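Local coordinates for alpha-pyrone synthesis polyketide synthase-like Pks18 (Mycobacterium tuberculosis, PDB 1TED), which probably extends medium- and long-chain acyl-CoA starters with malonyl-CoA to make tri- and tetraketide alpha-pyrones as a homodimeric type III polyketide synthase, at residues Gly234-Gln237 with Val238-Leu242; His112-Pro115 with Leu116-Val120; Ala363-Lys367 with Ala368-Gly372. All coordinates share one frame; numbering follows the deposited sequence.

Contact 1 (Gly234-Gln237 with Val238-Leu242)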
loop_
_atom_site.group_PDB
_atom_site.type_symbol
_atom_site.label_atom_id
_atom_site.label_comp_id
_atom_site.label_asym_id
_atom_site.label_seq_id
_atom_site.Cartn_x
_atom_site.Cartn_y
_atom_site.Cartn_z
ATOM N N GLY A 234 4.307 -14.429 -13.719
ATOM C CA GLY A 234 5.027 -14.232 -14.960
ATOM C C GLY A 234 4.031 -14.119 -16.098
ATOM O O GLY A 234 2.886 -14.547 -15.968
ATOM N N ALA A 235 4.458 -13.527 -17.208
ATOM C CA ALA A 235 3.600 -13.371 -18.374
ATOM C C ALA A 235 3.790 -14.605 -19.238
ATOM O O ALA A 235 4.877 -15.179 -19.274
ATOM C CB ALA A 235 3.984 -12.115 -19.151
ATOM N N SER A 236 2.737 -15.017 -19.927
ATOM C CA SER A 236 2.809 -16.203 -20.771
ATOM C C SER A 236 1.993 -16.015 -22.044
ATOM O O SER A 236 0.918 -15.406 -22.014
ATOM C CB SER A 236 2.302 -17.416 -19.983
ATOM O OG SER A 236 2.157 -18.552 -20.814
ATOM N N GLN A 237 2.513 -16.537 -23.152
ATOM C CA GLN A 237 1.860 -16.445 -24.461
ATOM C C GLN A 237 0.759 -17.513 -24.564
ATOM O O GLN A 237 1.012 -18.700 -24.378
ATOM C CB GLN A 237 2.913 -16.635 -25.559
ATOM C CG GLN A 237 2.502 -16.170 -26.961
ATOM C CD GLN A 237 1.598 -17.160 -27.697
ATOM O OE1 GLN A 237 1.958 -18.327 -27.901
ATOM N NE2 GLN A 237 0.423 -16.692 -28.105
ATOM N N VAL A 238 -0.458 -17.078 -24.875
ATOM C CA VAL A 238 -1.623 -17.961 -24.955
ATOM C C VAL A 238 -1.516 -19.316 -25.654
ATOM O O VAL A 238 -2.328 -20.209 -25.384
ATOM C CB VAL A 238 -2.843 -17.209 -25.537
ATOM C CG1 VAL A 238 -3.214 -16.062 -24.613
ATOM C CG2 VAL A 238 -2.543 -16.697 -26.939
ATOM N N GLN A 239 -0.543 -19.495 -26.545
ATOM C CA GLN A 239 -0.398 -20.786 -27.225
ATOM C C GLN A 239 0.561 -21.730 -26.485
ATOM O O GLN A 239 0.711 -22.898 -26.855
ATOM C CB GLN A 239 0.100 -20.581 -28.654
ATOM C CG GLN A 239 -0.835 -19.792 -29.529
ATOM C CD GLN A 239 -0.144 -19.274 -30.771
ATOM O OE1 GLN A 239 0.253 -20.042 -31.654
ATOM N NE2 GLN A 239 0.019 -17.962 -30.841
ATOM N N GLU A 240 1.203 -21.218 -25.441
ATOM C CA GLU A 240 2.150 -22.001 -24.665
ATOM C C GLU A 240 1.442 -23.114 -23.906
ATOM O O GLU A 240 0.502 -22.856 -23.154
ATOM C CB GLU A 240 2.875 -21.102 -23.660
ATOM C CG GLU A 240 3.508 -19.842 -24.246
ATOM C CD GLU A 240 4.833 -20.095 -24.943
ATOM O OE1 GLU A 240 5.756 -20.627 -24.286
ATOM O OE2 GLU A 240 4.955 -19.751 -26.141
ATOM N N LYS A 241 1.881 -24.352 -24.101
ATOM C CA LYS A 241 1.278 -25.468 -23.381
ATOM C C LYS A 241 1.888 -25.475 -21.985
ATOM O O LYS A 241 3.016 -25.936 -21.788
ATOM C CB LYS A 241 1.551 -26.794 -24.103
ATOM C CG LYS A 241 0.782 -26.922 -25.416
ATOM C CD LYS A 241 0.980 -28.263 -26.104
ATOM C CE LYS A 241 0.119 -28.339 -27.367
ATOM N NZ LYS A 241 0.233 -29.627 -28.117
ATOM N N LEU A 242 1.139 -24.939 -21.024
ATOM C CA LEU A 242 1.607 -24.847 -19.649
ATOM C C LEU A 242 1.614 -26.211 -18.967
ATOM O O LEU A 242 0.827 -27.098 -19.315
ATOM C CB LEU A 242 0.723 -23.869 -18.860
ATOM C CG LEU A 242 0.552 -22.436 -19.389
ATOM C CD1 LEU A 242 -0.635 -21.784 -18.709
ATOM C CD2 LEU A 242 1.809 -21.622 -19.142
#

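Contact 2 (His112-Pro115 with Leu116-Val120)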
loop_
_atom_site.group_PDB
_atom_site.type_symbol
_atom_site.label_atom_id
_atom_site.label_comp_id
_atom_site.label_asym_id
_atom_site.label_seq_id
_atom_site.Cartn_x
_atom_site.Cartn_y
_atom_site.Cartn_z
ATOM N N HIS A 112 8.976 -11.246 14.005
ATOM C CA HIS A 112 8.461 -12.550 13.572
ATOM C C HIS A 112 8.079 -12.623 12.101
ATOM O O HIS A 112 8.127 -13.698 11.503
ATOM C CB HIS A 112 7.246 -12.976 14.412
ATOM C CG HIS A 112 7.586 -13.354 15.817
ATOM N ND1 HIS A 112 7.597 -12.445 16.853
ATOM C CD2 HIS A 112 7.957 -14.541 16.355
ATOM C CE1 HIS A 112 7.960 -13.054 17.968
ATOM N NE2 HIS A 112 8.184 -14.326 17.693
ATOM N N ALA A 113 7.702 -11.492 11.512
ATOM C CA ALA A 113 7.287 -11.492 10.112
ATOM C C ALA A 113 8.435 -11.784 9.142
ATOM O O ALA A 113 8.281 -12.580 8.206
ATOM C CB ALA A 113 6.613 -10.156 9.760
ATOM N N VAL A 114 9.584 -11.158 9.383
ATOM C CA VAL A 114 10.753 -11.323 8.525
ATOM C C VAL A 114 11.151 -12.779 8.268
ATOM O O VAL A 114 11.194 -13.220 7.122
ATOM C CB VAL A 114 11.971 -10.550 9.098
ATOM C CG1 VAL A 114 13.220 -10.842 8.267
ATOM C CG2 VAL A 114 11.663 -9.051 9.128
ATOM N N PRO A 115 11.458 -13.541 9.332
ATOM C CA PRO A 115 11.848 -14.950 9.175
ATOM C C PRO A 115 10.831 -15.751 8.359
ATOM O O PRO A 115 11.192 -16.501 7.449
ATOM C CB PRO A 115 11.921 -15.450 10.618
ATOM C CG PRO A 115 12.294 -14.234 11.373
ATOM C CD PRO A 115 11.465 -13.152 10.752
ATOM N N LEU A 116 9.557 -15.583 8.704
ATOM C CA LEU A 116 8.484 -16.294 8.028
ATOM C C LEU A 116 8.310 -15.908 6.563
ATOM O O LEU A 116 8.121 -16.776 5.715
ATOM C CB LEU A 116 7.163 -16.082 8.775
ATOM C CG LEU A 116 5.956 -16.831 8.202
ATOM C CD1 LEU A 116 6.205 -18.330 8.248
ATOM C CD2 LEU A 116 4.727 -16.477 9.003
ATOM N N ALA A 117 8.371 -14.611 6.268
ATOM C CA ALA A 117 8.208 -14.136 4.890
ATOM C C ALA A 117 9.409 -14.512 4.025
ATOM O O ALA A 117 9.250 -14.868 2.861
ATOM C CB ALA A 117 7.989 -12.616 4.867
ATOM N N VAL A 118 10.609 -14.428 4.590
ATOM C CA VAL A 118 11.810 -14.796 3.857
ATOM C C VAL A 118 11.742 -16.287 3.517
ATOM O O VAL A 118 12.050 -16.692 2.398
ATOM C CB VAL A 118 13.081 -14.495 4.689
ATOM C CG1 VAL A 118 14.307 -15.166 4.060
ATOM C CG2 VAL A 118 13.289 -12.981 4.773
ATOM N N ASP A 119 11.309 -17.098 4.470
ATOM C CA ASP A 119 11.206 -18.528 4.239
ATOM C C ASP A 119 10.178 -18.893 3.160
ATOM O O ASP A 119 10.489 -19.632 2.226
ATOM C CB ASP A 119 10.883 -19.236 5.560
ATOM C CG ASP A 119 10.512 -20.703 5.374
ATOM O OD1 ASP A 119 11.068 -21.365 4.469
ATOM O OD2 ASP A 119 9.671 -21.197 6.154
ATOM N N VAL A 120 8.963 -18.361 3.270
ATOM C CA VAL A 120 7.906 -18.669 2.296
ATOM C C VAL A 120 8.241 -18.188 0.887
ATOM O O VAL A 120 8.023 -18.915 -0.085
ATOM C CB VAL A 120 6.556 -18.077 2.751
ATOM C CG1 VAL A 120 5.474 -18.344 1.710
ATOM C CG2 VAL A 120 6.161 -18.693 4.087
#

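Contact 3 (Ala363-Lys367 with Ala368-Gly372)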
loop_
_atom_site.group_PDB
_atom_site.type_symbol
_atom_site.label_atom_id
_atom_site.label_comp_id
_atom_site.label_asym_id
_atom_site.label_seq_id
_atom_site.Cartn_x
_atom_site.Cartn_y
_atom_site.Cartn_z
ATOM N N ALA A 363 -6.960 -32.403 -7.504
ATOM C CA ALA A 363 -7.994 -32.150 -8.499
ATOM C C ALA A 363 -9.376 -32.480 -7.938
ATOM O O ALA A 363 -9.542 -33.470 -7.227
ATOM C CB ALA A 363 -7.721 -32.985 -9.748
ATOM N N GLU A 364 -10.362 -31.649 -8.267
ATOM C CA GLU A 364 -11.732 -31.843 -7.792
ATOM C C GLU A 364 -12.545 -32.665 -8.785
ATOM O O GLU A 364 -13.670 -33.072 -8.500
ATOM C CB GLU A 364 -12.411 -30.486 -7.582
ATOM C CG GLU A 364 -12.837 -29.769 -8.868
ATOM C CD GLU A 364 -11.705 -29.566 -9.869
ATOM O OE1 GLU A 364 -10.582 -29.211 -9.451
ATOM O OE2 GLU A 364 -11.946 -29.744 -11.082
ATOM N N SER A 365 -11.965 -32.897 -9.956
ATOM C CA SER A 365 -12.623 -33.667 -10.999
ATOM C C SER A 365 -11.553 -34.206 -11.935
ATOM O O SER A 365 -10.366 -33.946 -11.742
ATOM C CB SER A 365 -13.600 -32.788 -11.779
ATOM O OG SER A 365 -12.906 -31.799 -12.515
ATOM N N ALA A 366 -11.980 -34.940 -12.957
ATOM C CA ALA A 366 -11.051 -35.535 -13.904
ATOM C C ALA A 366 -10.812 -34.715 -15.165
ATOM O O ALA A 366 -9.997 -35.089 -16.005
ATOM C CB ALA A 366 -11.535 -36.927 -14.283
ATOM N N LYS A 367 -11.505 -33.596 -15.303
ATOM C CA LYS A 367 -11.333 -32.775 -16.493
ATOM C C LYS A 367 -9.989 -32.070 -16.501
ATOM O O LYS A 367 -9.522 -31.603 -15.467
ATOM C CB LYS A 367 -12.477 -31.759 -16.600
ATOM C CG LYS A 367 -12.691 -30.931 -15.350
ATOM C CD LYS A 367 -14.120 -30.409 -15.250
ATOM C CE LYS A 367 -14.461 -29.435 -16.363
ATOM N NZ LYS A 367 -15.831 -28.865 -16.175
ATOM N N ALA A 368 -9.356 -32.028 -17.671
ATOM C CA ALA A 368 -8.072 -31.356 -17.827
ATOM C C ALA A 368 -8.431 -29.884 -17.853
ATOM O O ALA A 368 -9.152 -29.445 -18.743
ATOM C CB ALA A 368 -7.422 -31.754 -19.134
ATOM N N ILE A 369 -7.928 -29.140 -16.876
ATOM C CA ILE A 369 -8.192 -27.709 -16.707
ATOM C C ILE A 369 -9.466 -27.486 -15.900
ATOM O O ILE A 369 -10.579 -27.690 -16.382
ATOM C CB ILE A 369 -8.347 -26.932 -18.046
ATOM C CG1 ILE A 369 -7.098 -27.078 -18.904
ATOM C CG2 ILE A 369 -8.584 -25.442 -17.749
ATOM C CD1 ILE A 369 -7.146 -26.246 -20.172
ATOM N N SER A 370 -9.289 -27.070 -14.656
ATOM C CA SER A 370 -10.411 -26.795 -13.775
ATOM C C SER A 370 -10.572 -25.276 -13.768
ATOM O O SER A 370 -9.585 -24.547 -13.692
ATOM C CB SER A 370 -10.097 -27.315 -12.373
ATOM O OG SER A 370 -9.697 -28.671 -12.440
ATOM N N THR A 371 -11.801 -24.790 -13.878
ATOM C CA THR A 371 -12.014 -23.348 -13.882
ATOM C C THR A 371 -12.562 -22.918 -12.535
ATOM O O THR A 371 -13.536 -23.479 -12.057
ATOM C CB THR A 371 -12.996 -22.933 -14.998
ATOM O OG1 THR A 371 -12.407 -23.220 -16.268
ATOM C CG2 THR A 371 -13.315 -21.445 -14.925
ATOM N N GLY A 372 -11.951 -21.914 -11.928
ATOM C CA GLY A 372 -12.433 -21.484 -10.636
ATOM C C GLY A 372 -12.532 -19.989 -10.442
ATOM O O GLY A 372 -11.977 -19.200 -11.207
#

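Contact 1 (Gly234-Gln237 with Val238-Leu242)
S236 and L242 meet where the chain leaves strand 226-236, the serine hydroxyl against a leucine methyl. The serine OG is turned anti to its own backbone N (chi1 171°), which sends it forward along the chain, and it stops 3.5 Å from L242 CD2. The same OG lies 3.9 Å from E240 CB, so the hydroxyl rests on aliphatic carbon of two residues that follow it round the bend. Further out, Q237 folds back toward the turn. Its chain bends at the second torsion, which brings the carbon CD to 3.4 Å from Q239 N. The side chain of V238 crosses that of Q237 at about a right angle. Q239 meets Q237 at a slant, and the planes of the two amides stand 86° apart, close to perpendicular, so they cannot stack face to face. E240, from the other end of the turn, points its side chain toward Q237, though the exact placing of its CG is uncertain. In the backbone, E240 N bonds to Q237 O at 2.7 Å, the bond that closes the turn, although the position of that oxygen is less certain than the rest. On the inner side, S236 and L242 both touch V34 of strand 32-41, and the backbone of S236 pairs with V32, so the hydroxyl-methyl contact packs against strand 32-41 while the glutamines lie at the surface. The arrangement is a type I beta turn, Q237 to E240, just beyond strand 226-236, on the connection to strand 247-256 that joins the two halves of the thiolase fold.

Contact 2 (His112-Pro115 with Leu116-Val120)
A113 O accepts the shortest of the bonds between these two helical turns, from A117 N at 2.8 Å. One residue on, V118 N reaches V114 O at 2.9 Å. The third bond, D119 N to P115 O, is 3.0 Å long. P115 explains a break in the pattern: its ring nitrogen has no hydrogen to give to the preceding turn, and the helix is kinked there, but its carbonyl still takes part in the next turn. Side chains follow the same i to i+4 spacing. V114 and V118 lie side by side and point the same way, with V114 CG1 4.1 Å from V118 CG2. Both valines hold CG1 anti to the backbone N (chi1 174° in V114, 167° in V118); with this shared first torsion, the two residues set unlike branches against each other, CG1 of V114 against CG2 of V118, one turn on. V118 CG2 also lies against the carbonyl of V114, 3.2 Å from its oxygen, while A117 CB sits 3.4 Å from A113 O. The carboxylate of D119 leads away from P115 and takes its salt bridge one turn further on, with R123. Different faces of helix 102-125 meet different neighbours. A113 and A117 pack on V151, and V118 on E158 and L159, all of helix 151-159. H112 and A113 touch L204 of strand 196-204, L116 spans I202 of that strand and C228 of strand 226-236, and V120 continues onto C228 and A230, so the helix packs on strands 196-204 and 226-236 of the large sheet, with helix 151-159 beside it.

Contact 3 (Ala363-Lys367 with Ala368-Gly372)
E364 reaches S370 because CG is placed between the backbone N and the carbonyl carbon (chi1 75°) and the chain then bends at the second torsion, swinging the carboxylate back across the loop. S370 answers with its OG anti to the carbonyl carbon (chi1 -52°). S370 OG donates to E364 OE2 at 2.8 Å, meeting the syn lone pair of that oxygen, on the side of the other carboxylate oxygen. A second donor grips the same atom: S365 OG stands 2.7 Å from E364 OE2 and comes from above the carboxylate plane, 36° out of it. Two hydroxyls thus hold one oxygen from different directions and limit the rotation of the group. The other oxygen, E364 OE1, is taken by a salt bridge to R392, whose NE also bonds to S370 OG, so the buried serine relays between arginine and glutamate. The positive charge of R392 probably helps keep the glutamate ionised. K367 turns its long chain away to a salt bridge with D308, outside this cluster. At the strand end, the backbone of S370 pairs with I390 of strand 382-390. This is the loop that brings helix 349-361 into strand 370-378, the last leg of a beta-alpha-beta crossover from the adjacent parallel strand 310-312 in the C-terminal half of the thiolase fold.

Overall arrangement
All three contacts lie away from the probable nucleophile C175 and the probable substrate-binding H221. In contact 2 the side chain of H112 is about 13 Å from a bound myristic acid. Contacts 1 and 3 lie on the same side of the chain's centre and reach the same sheet, their centres 19 Å apart and their nearest atoms about 8 Å apart. The helix of contact 2 covers strands 196-204 and 226-236; the second of these runs on into contact 1, yet the two centres are 31 Å apart. Contact 3 is 32 Å from contact 2, centre to centre, in the other half of the fold.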